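Local coordinates for protein hydrolase (Thermococcus thioreducens, PDB 6IAH) that hydrolyses phosphate esters as a magnesium-binding phosphatase of the haloacid dehalogenase superfamily with diverse substrate specificity, probably including phosphoglycolate, at residues Y18-E27 against E38-R48; D56-I64 against S100-F108. All blocks are in the same frame, centred on the assembly; numbering follows the deposited sequence. Where two conformers were deposited one is given.

Two helix crossings of similar steepness, 111° and 110° between the short segments, illustrate how one all-helical region can be held by different chemistry. Contact 1 (18-27 against 38-48) has salt bridges at its more exposed ends around a small buried centre of Thr22, Ala26, Ile39 and Val44, with waters at the Asp19 end. Contact 2 (56-64 against 100-108) has no hydrogen bond across it and relies on interlocked aromatic and aliphatic side chains, Ile101 and Phe105 buried and Glu102 exposed at the margin. They meet where Arg48 NE of contact 1 makes a salt bridge to Asp56 OD1 of contact 2, 2.8 Å away, and where helix 17-32, through Thr22, also packs on Phe105 and Ser60.

Contact 1 of 2, residues Y18-E27 against E38-R48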
# COMPACT_ATOMS: atom_id res chain seq x y z
N TYR A 18 -1.82 -6.53 4.69
CA TYR A 18 -0.40 -6.26 4.88
C TYR A 18 0.01 -6.26 6.34
O TYR A 18 1.10 -6.71 6.68
CB TYR A 18 -0.02 -4.91 4.31
CG TYR A 18 -0.41 -4.65 2.84
CD1 TYR A 18 0.19 -5.32 1.80
CD2 TYR A 18 -1.25 -3.59 2.54
CE1 TYR A 18 -0.12 -5.01 0.47
CE2 TYR A 18 -1.56 -3.27 1.24
CZ TYR A 18 -1.01 -3.95 0.20
OH TYR A 18 -1.34 -3.49 -1.08
N ASP A 19 -0.83 -5.69 7.19
CA ASP A 19 -0.54 -5.68 8.61
C ASP A 19 -0.44 -7.08 9.18
O ASP A 19 0.44 -7.34 9.96
CB ASP A 19 -1.61 -4.91 9.38
CG ASP A 19 -1.55 -3.39 9.17
OD1 ASP A 19 -0.68 -2.87 8.46
OD2 ASP A 19 -2.39 -2.72 9.79
N GLU A 20 -1.34 -7.99 8.80
CA GLU A 20 -1.28 -9.37 9.29
C GLU A 20 -0.10 -10.12 8.64
O GLU A 20 0.48 -10.98 9.27
CB GLU A 20 -2.61 -10.10 9.06
CG GLU A 20 -2.69 -11.53 9.60
CD GLU A 20 -2.98 -11.61 11.09
OE1 GLU A 20 -3.18 -10.56 11.73
OE2 GLU A 20 -2.98 -12.73 11.62
N ALA A 21 0.27 -9.80 7.41
CA ALA A 21 1.44 -10.42 6.85
C ALA A 21 2.73 -10.01 7.59
O ALA A 21 3.63 -10.85 7.79
CB ALA A 21 1.53 -10.07 5.35
N THR A 22 2.79 -8.74 8.03
CA THR A 22 3.90 -8.24 8.80
C THR A 22 3.95 -8.97 10.15
O THR A 22 4.99 -9.51 10.58
CB THR A 22 3.80 -6.72 8.93
OG1 THR A 22 3.84 -6.10 7.60
CG2 THR A 22 4.93 -6.13 9.79
N LYS A 23 2.80 -9.04 10.80
CA LYS A 23 2.70 -9.76 12.06
C LYS A 23 3.11 -11.23 11.95
O LYS A 23 3.98 -11.66 12.66
CB LYS A 23 1.27 -9.66 12.56
CG LYS A 23 0.99 -10.45 13.83
CD LYS A 23 -0.52 -10.71 13.94
CE LYS A 23 -0.95 -10.85 15.37
NZ LYS A 23 -0.64 -12.13 15.99
N LEU A 24 2.55 -11.98 11.03
CA LEU A 24 2.90 -13.36 10.89
C LEU A 24 4.37 -13.60 10.49
O LEU A 24 5.02 -14.55 10.95
CB LEU A 24 1.98 -14.07 9.87
CG LEU A 24 0.50 -14.09 10.21
CD1 LEU A 24 -0.20 -14.81 9.08
CD2 LEU A 24 0.24 -14.76 11.58
N THR A 25 4.89 -12.78 9.61
CA THR A 25 6.32 -12.88 9.29
C THR A 25 7.23 -12.67 10.51
O THR A 25 8.15 -13.45 10.73
CB THR A 25 6.67 -11.82 8.24
OG1 THR A 25 5.85 -12.08 7.12
CG2 THR A 25 8.11 -11.82 7.95
N ALA A 26 6.98 -11.64 11.29
CA ALA A 26 7.78 -11.36 12.45
C ALA A 26 7.62 -12.53 13.40
O ALA A 26 8.61 -12.99 13.97
CB ALA A 26 7.39 -10.06 13.12
N GLU A 27 6.39 -13.01 13.55
CA GLU A 27 6.12 -14.08 14.56
C GLU A 27 6.71 -15.39 14.12
O GLU A 27 7.17 -16.13 14.97
CB GLU A 27 4.66 -14.19 14.85
CG GLU A 27 4.12 -13.07 15.69
CD GLU A 27 2.59 -13.15 15.89
OE1 GLU A 27 1.92 -14.00 15.28
OE2 GLU A 27 2.08 -12.29 16.64
N GLU A 38 3.25 -12.23 21.13
CA GLU A 38 2.70 -11.82 19.84
C GLU A 38 3.12 -10.41 19.50
O GLU A 38 3.41 -9.57 20.35
CB GLU A 38 1.19 -11.94 19.78
CG GLU A 38 0.69 -13.34 19.45
CD GLU A 38 -0.78 -13.41 19.73
OE1 GLU A 38 -1.57 -12.95 18.87
OE2 GLU A 38 -1.13 -13.85 20.85
N ILE A 39 3.16 -10.17 18.21
CA ILE A 39 3.35 -8.82 17.73
C ILE A 39 2.03 -8.05 17.85
O ILE A 39 1.05 -8.46 17.21
CB ILE A 39 3.86 -8.84 16.26
CG1 ILE A 39 5.26 -9.42 16.22
CG2 ILE A 39 3.89 -7.44 15.68
CD1 ILE A 39 6.33 -8.58 16.86
N LYS A 40 2.01 -6.97 18.65
CA LYS A 40 0.80 -6.16 18.81
C LYS A 40 0.51 -5.33 17.54
O LYS A 40 1.42 -4.83 16.87
CB LYS A 40 0.90 -5.24 20.01
CG LYS A 40 0.68 -5.90 21.34
CD LYS A 40 0.82 -4.86 22.45
CE LYS A 40 1.30 -5.47 23.76
NZ LYS A 40 1.85 -4.43 24.70
N PRO A 41 -0.78 -5.20 17.21
CA PRO A 41 -1.15 -4.56 15.92
C PRO A 41 -0.73 -3.09 15.83
O PRO A 41 -0.29 -2.65 14.74
CB PRO A 41 -2.67 -4.75 15.88
CG PRO A 41 -3.08 -4.76 17.36
CD PRO A 41 -1.96 -5.45 18.08
N GLU A 42 -0.84 -2.36 16.95
CA GLU A 42 -0.44 -0.98 16.98
C GLU A 42 1.05 -0.79 16.68
O GLU A 42 1.39 0.26 16.16
CB GLU A 42 -0.81 -0.25 18.27
CG GLU A 42 -0.08 -0.69 19.54
CD GLU A 42 -0.88 -1.67 20.42
OE1 GLU A 42 -1.75 -2.42 19.88
OE2 GLU A 42 -0.58 -1.71 21.65
N TRP A 43 1.90 -1.78 17.00
CA TRP A 43 3.35 -1.69 16.73
C TRP A 43 3.62 -1.64 15.24
O TRP A 43 4.42 -0.84 14.82
CB TRP A 43 4.16 -2.84 17.33
CG TRP A 43 4.06 -2.98 18.78
CD1 TRP A 43 3.67 -2.02 19.69
CD2 TRP A 43 4.46 -4.10 19.54
NE1 TRP A 43 3.77 -2.51 20.98
CE2 TRP A 43 4.25 -3.78 20.91
CE3 TRP A 43 4.98 -5.36 19.21
CZ2 TRP A 43 4.53 -4.69 21.94
CZ3 TRP A 43 5.26 -6.27 20.22
CH2 TRP A 43 5.02 -5.93 21.58
N VAL A 44 2.91 -2.49 14.49
CA VAL A 44 3.03 -2.52 13.04
C VAL A 44 2.62 -1.17 12.43
O VAL A 44 3.30 -0.59 11.57
CB VAL A 44 2.15 -3.64 12.42
CG1 VAL A 44 2.25 -3.61 10.89
CG2 VAL A 44 2.56 -5.03 12.92
N ARG A 45 1.43 -0.72 12.81
CA ARG A 45 0.88 0.54 12.33
C ARG A 45 1.74 1.72 12.66
O ARG A 45 2.04 2.53 11.80
CB ARG A 45 -0.55 0.74 12.93
CG ARG A 45 -1.54 -0.23 12.35
CD ARG A 45 -2.96 0.10 12.75
NE ARG A 45 -3.13 0.25 14.21
CZ ARG A 45 -3.73 -0.62 15.04
NH1 ARG A 45 -4.28 -1.76 14.63
NH2 ARG A 45 -3.80 -0.33 16.32
N GLU A 46 2.10 1.85 13.92
CA GLU A 46 2.85 3.01 14.39
C GLU A 46 4.25 3.07 13.81
O GLU A 46 4.72 4.14 13.49
CB GLU A 46 2.91 2.98 15.91
CG GLU A 46 3.65 4.12 16.59
CD GLU A 46 3.10 5.50 16.24
OE1 GLU A 46 1.95 5.64 15.75
OE2 GLU A 46 3.87 6.44 16.44
N LEU A 47 4.90 1.92 13.68
CA LEU A 47 6.27 1.87 13.22
C LEU A 47 6.30 2.24 11.74
O LEU A 47 7.15 3.01 11.32
CB LEU A 47 6.86 0.48 13.50
CG LEU A 47 8.33 0.27 13.14
CD1 LEU A 47 9.16 1.31 13.86
CD2 LEU A 47 8.83 -1.12 13.50
N ARG A 48 5.33 1.75 10.97
CA ARG A 48 5.23 2.09 9.57
C ARG A 48 4.87 3.57 9.39
O ARG A 48 5.45 4.24 8.55
CB ARG A 48 4.19 1.20 8.86
CG ARG A 48 4.33 1.25 7.35
CD ARG A 48 3.10 0.72 6.62
NE ARG A 48 3.00 -0.72 6.68
CZ ARG A 48 2.06 -1.41 7.35
NH1 ARG A 48 1.18 -0.80 8.07
NH2 ARG A 48 2.00 -2.75 7.29
O HOH W 1 -3.85 -3.20 11.93
O HOH W 2 -1.43 -3.87 12.67
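In the helical cap beside the magnesium site, Asp19 and Arg48 form a salt bridge between helices 17-32 and 41-50. Arg48 grips end-on: NH1 and NH2 both reach Asp19 OD1, at 2.8 and 2.9 Å, with the carboxylate and guanidinium planes only 8° apart. NE of the same arginine turns to Asp56, so a second carboxylate helps to fix the guanidinium. The other oxygen, Asp19 OD2, receives a water that also accepts from Arg45 NH1.

Between the polar ends, Thr22 CG2 lies 3.8 Å from Val44 CG1; with CG1 anti to the backbone N (chi1 178°), Val44 turns this methyl toward the threonine. Ile39 CG1 packs on Ala26 CB at 3.8 Å.

Farther along, Glu27 OE2 takes two donors: Ile39 N at 2.9 Å, through its anti lone pair, and Lys23 NZ at 2.8 Å on the syn side. Lys23 NZ also binds Glu38 OE1 at 3.1 Å, and its charge probably eases the closeness of the two glutamates. Tyr18, near the start of helix 17-32, hydrogen-bonds through OH to the magnesium ligand Asp8, placing this crossing next to the magnesium site, as expected of a HAD phosphatase with a helical cap.

Contact 2 of 2, residues D56-I64 against S100-F108; sequences DFKVSEALI and SIERVFNTF
Phe57 enters helix 100-110 as a knob among Ile101, Glu102, Phe105 and Asn106. Its CB lies 4.1 Å from Ile101 CG2, and CG, anti to the carbonyl carbon (chi1 -45°), then passes beside CA and CB of Glu102. CD1 comes to 3.6 Å from Phe105 CB, and CE1 reaches Phe105 CD1, on the ring itself. Along the opposite edge CD2 and CE2 both lie near Glu102 OE1, CE2 at 3.3 Å. CZ, at the tip, has Glu102 CG and Asn106 OD1 as neighbours in different directions, the amide oxygen standing at the ring's edge. Glu102 CG sits over one face, 3.9 Å from the centroid and 19° off the normal, a CH-pi contact.

The two phenylalanines make an offset edge-to-face pair, the edge of Phe57 toward the face of Phe105, with planes at 84°. This is knobs-into-holes packing within the helical cap of a HAD-type hydrolase, and it is reciprocal: Ile101 fits among Phe57, Ser60, Glu61 and Ile64. Its CD1 lies 3.6 Å from Glu61 CB and meets Ile64 CD1 tip to tip. An alanine in place of Phe57 is likely to leave the face of Phe105 without its aromatic partner and a gap among Ile101, Glu102, Phe105 and Asn106.

Asp56 CB touches the far part of the Phe105 ring, 3.6 Å from CE2, while the Asp56 carboxylate turns to Arg48. Ser60 OG lies at the edge of the same ring, near CD2, and donates to Asp56 O at 2.7 Å. Glu61 directs its carboxylate to Arg89 and the backbone N of Val96, leaving its CB and CG against Ile101.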
# COMPACT_ATOMS: atom_id res chain seq x y z
N ASP A 56 7.53 -3.36 3.81
CA ASP A 56 7.10 -4.13 5.02
C ASP A 56 8.05 -5.30 5.38
O ASP A 56 7.93 -5.85 6.45
CB ASP A 56 5.67 -4.60 4.86
CG ASP A 56 4.65 -3.49 5.03
OD1 ASP A 56 4.93 -2.46 5.68
OD2 ASP A 56 3.53 -3.65 4.51
N PHE A 57 8.94 -5.72 4.47
CA PHE A 57 10.04 -6.65 4.83
C PHE A 57 10.97 -5.99 5.88
O PHE A 57 11.40 -6.60 6.85
CB PHE A 57 10.93 -7.04 3.62
CG PHE A 57 10.19 -7.40 2.35
CD1 PHE A 57 9.08 -8.24 2.39
CD2 PHE A 57 10.64 -6.96 1.11
CE1 PHE A 57 8.39 -8.60 1.23
CE2 PHE A 57 9.98 -7.33 -0.06
CZ PHE A 57 8.86 -8.16 -0.00
N LYS A 58 11.20 -4.70 5.70
CA LYS A 58 12.02 -3.91 6.61
C LYS A 58 11.27 -3.63 7.89
O LYS A 58 11.87 -3.66 8.94
CB LYS A 58 12.47 -2.59 5.98
CG LYS A 58 13.29 -2.73 4.70
CD LYS A 58 14.52 -3.52 5.02
CE LYS A 58 15.35 -3.90 3.79
NZ LYS A 58 15.53 -2.77 2.85
N VAL A 59 9.99 -3.39 7.80
CA VAL A 59 9.19 -3.18 9.00
C VAL A 59 9.20 -4.49 9.79
O VAL A 59 9.37 -4.44 10.99
CB VAL A 59 7.73 -2.75 8.74
CG1 VAL A 59 6.94 -2.57 10.07
CG2 VAL A 59 7.66 -1.42 8.00
N SER A 60 9.04 -5.64 9.11
CA SER A 60 9.04 -6.95 9.78
C SER A 60 10.38 -7.13 10.50
O SER A 60 10.42 -7.51 11.69
CB SER A 60 8.79 -8.09 8.78
OG SER A 60 7.53 -7.99 8.12
N GLU A 61 11.48 -6.84 9.82
CA GLU A 61 12.80 -6.95 10.42
C GLU A 61 13.01 -6.16 11.70
O GLU A 61 13.54 -6.70 12.69
CB GLU A 61 13.91 -6.57 9.39
CG GLU A 61 15.30 -6.75 9.94
CD GLU A 61 16.37 -6.31 8.87
OE1 GLU A 61 15.98 -6.07 7.74
OE2 GLU A 61 17.56 -6.21 9.18
N ALA A 62 12.55 -4.91 11.69
CA ALA A 62 12.58 -4.04 12.82
C ALA A 62 11.79 -4.69 13.98
O ALA A 62 12.28 -4.74 15.06
CB ALA A 62 11.97 -2.70 12.47
N LEU A 63 10.61 -5.19 13.69
CA LEU A 63 9.76 -5.76 14.76
C LEU A 63 10.29 -7.00 15.39
O LEU A 63 10.06 -7.27 16.59
CB LEU A 63 8.34 -5.99 14.23
CG LEU A 63 7.56 -4.70 14.01
CD1 LEU A 63 6.37 -5.01 13.17
CD2 LEU A 63 7.14 -4.02 15.32
N ILE A 64 10.98 -7.78 14.59
CA ILE A 64 11.65 -9.01 15.04
C ILE A 64 12.73 -8.69 16.06
O ILE A 64 12.72 -9.20 17.21
CB ILE A 64 12.25 -9.83 13.88
CG1 ILE A 64 11.16 -10.39 13.02
CG2 ILE A 64 13.12 -10.99 14.41
CD1 ILE A 64 11.65 -10.83 11.64
N SER A 100 15.80 -13.77 3.59
CA SER A 100 15.08 -14.66 4.53
C SER A 100 13.68 -14.11 4.86
O SER A 100 12.70 -14.85 4.84
CB SER A 100 15.86 -14.88 5.83
OG SER A 100 17.09 -15.56 5.65
N ILE A 101 13.61 -12.82 5.15
CA ILE A 101 12.36 -12.20 5.55
C ILE A 101 11.42 -12.04 4.37
O ILE A 101 10.22 -12.26 4.49
CB ILE A 101 12.60 -10.86 6.24
CG1 ILE A 101 13.14 -11.15 7.63
CG2 ILE A 101 11.28 -10.08 6.37
CD1 ILE A 101 13.66 -9.98 8.40
N GLU A 102 11.97 -11.63 3.25
CA GLU A 102 11.20 -11.42 2.07
C GLU A 102 10.53 -12.68 1.57
O GLU A 102 9.37 -12.63 1.17
CB GLU A 102 12.11 -10.84 1.00
CG GLU A 102 11.51 -10.76 -0.37
CD GLU A 102 12.40 -9.95 -1.27
OE1 GLU A 102 12.79 -8.87 -0.84
OE2 GLU A 102 12.74 -10.43 -2.35
N ARG A 103 11.23 -13.80 1.62
CA ARG A 103 10.71 -15.05 1.20
C ARG A 103 9.54 -15.44 2.11
O ARG A 103 8.48 -15.89 1.62
CB ARG A 103 11.80 -16.14 1.19
CG ARG A 103 11.37 -17.32 0.39
CD ARG A 103 12.18 -18.57 0.61
NE ARG A 103 11.66 -19.65 -0.24
CZ ARG A 103 12.32 -20.76 -0.58
NH1 ARG A 103 13.54 -21.00 -0.10
NH2 ARG A 103 11.75 -21.64 -1.41
N VAL A 104 9.71 -15.24 3.40
CA VAL A 104 8.63 -15.61 4.36
C VAL A 104 7.42 -14.63 4.21
O VAL A 104 6.27 -15.06 4.13
CB VAL A 104 9.14 -15.59 5.80
CG1 VAL A 104 7.97 -15.64 6.80
CG2 VAL A 104 10.13 -16.72 6.04
N PHE A 105 7.69 -13.33 4.10
CA PHE A 105 6.61 -12.37 3.93
C PHE A 105 5.78 -12.72 2.68
O PHE A 105 4.54 -12.72 2.71
CB PHE A 105 7.17 -10.94 3.86
CG PHE A 105 6.11 -9.86 3.93
CD1 PHE A 105 5.26 -9.62 2.86
CD2 PHE A 105 5.96 -9.10 5.07
CE1 PHE A 105 4.29 -8.63 2.94
CE2 PHE A 105 5.03 -8.09 5.14
CZ PHE A 105 4.19 -7.85 4.08
N ASN A 106 6.45 -12.93 1.55
CA ASN A 106 5.75 -13.19 0.34
C ASN A 106 4.95 -14.53 0.39
O ASN A 106 3.86 -14.63 -0.19
CB ASN A 106 6.71 -13.18 -0.87
CG ASN A 106 7.10 -11.78 -1.32
OD1 ASN A 106 6.44 -10.79 -1.04
ND2 ASN A 106 8.20 -11.69 -2.04
N THR A 107 5.49 -15.53 1.05
CA THR A 107 4.77 -16.77 1.31
C THR A 107 3.42 -16.48 2.02
O THR A 107 2.38 -16.98 1.58
CB THR A 107 5.66 -17.75 2.11
OG1 THR A 107 6.84 -18.06 1.33
CG2 THR A 107 4.91 -19.05 2.42
N PHE A 108 3.44 -15.62 3.04
CA PHE A 108 2.23 -15.30 3.82
C PHE A 108 1.26 -14.38 3.01
O PHE A 108 0.06 -14.60 3.03
CB PHE A 108 2.58 -14.60 5.14
CG PHE A 108 3.05 -15.52 6.22
CD1 PHE A 108 2.29 -16.62 6.60
CD2 PHE A 108 4.24 -15.26 6.91
CE1 PHE A 108 2.74 -17.47 7.62
CE2 PHE A 108 4.69 -16.10 7.91
CZ PHE A 108 3.93 -17.18 8.29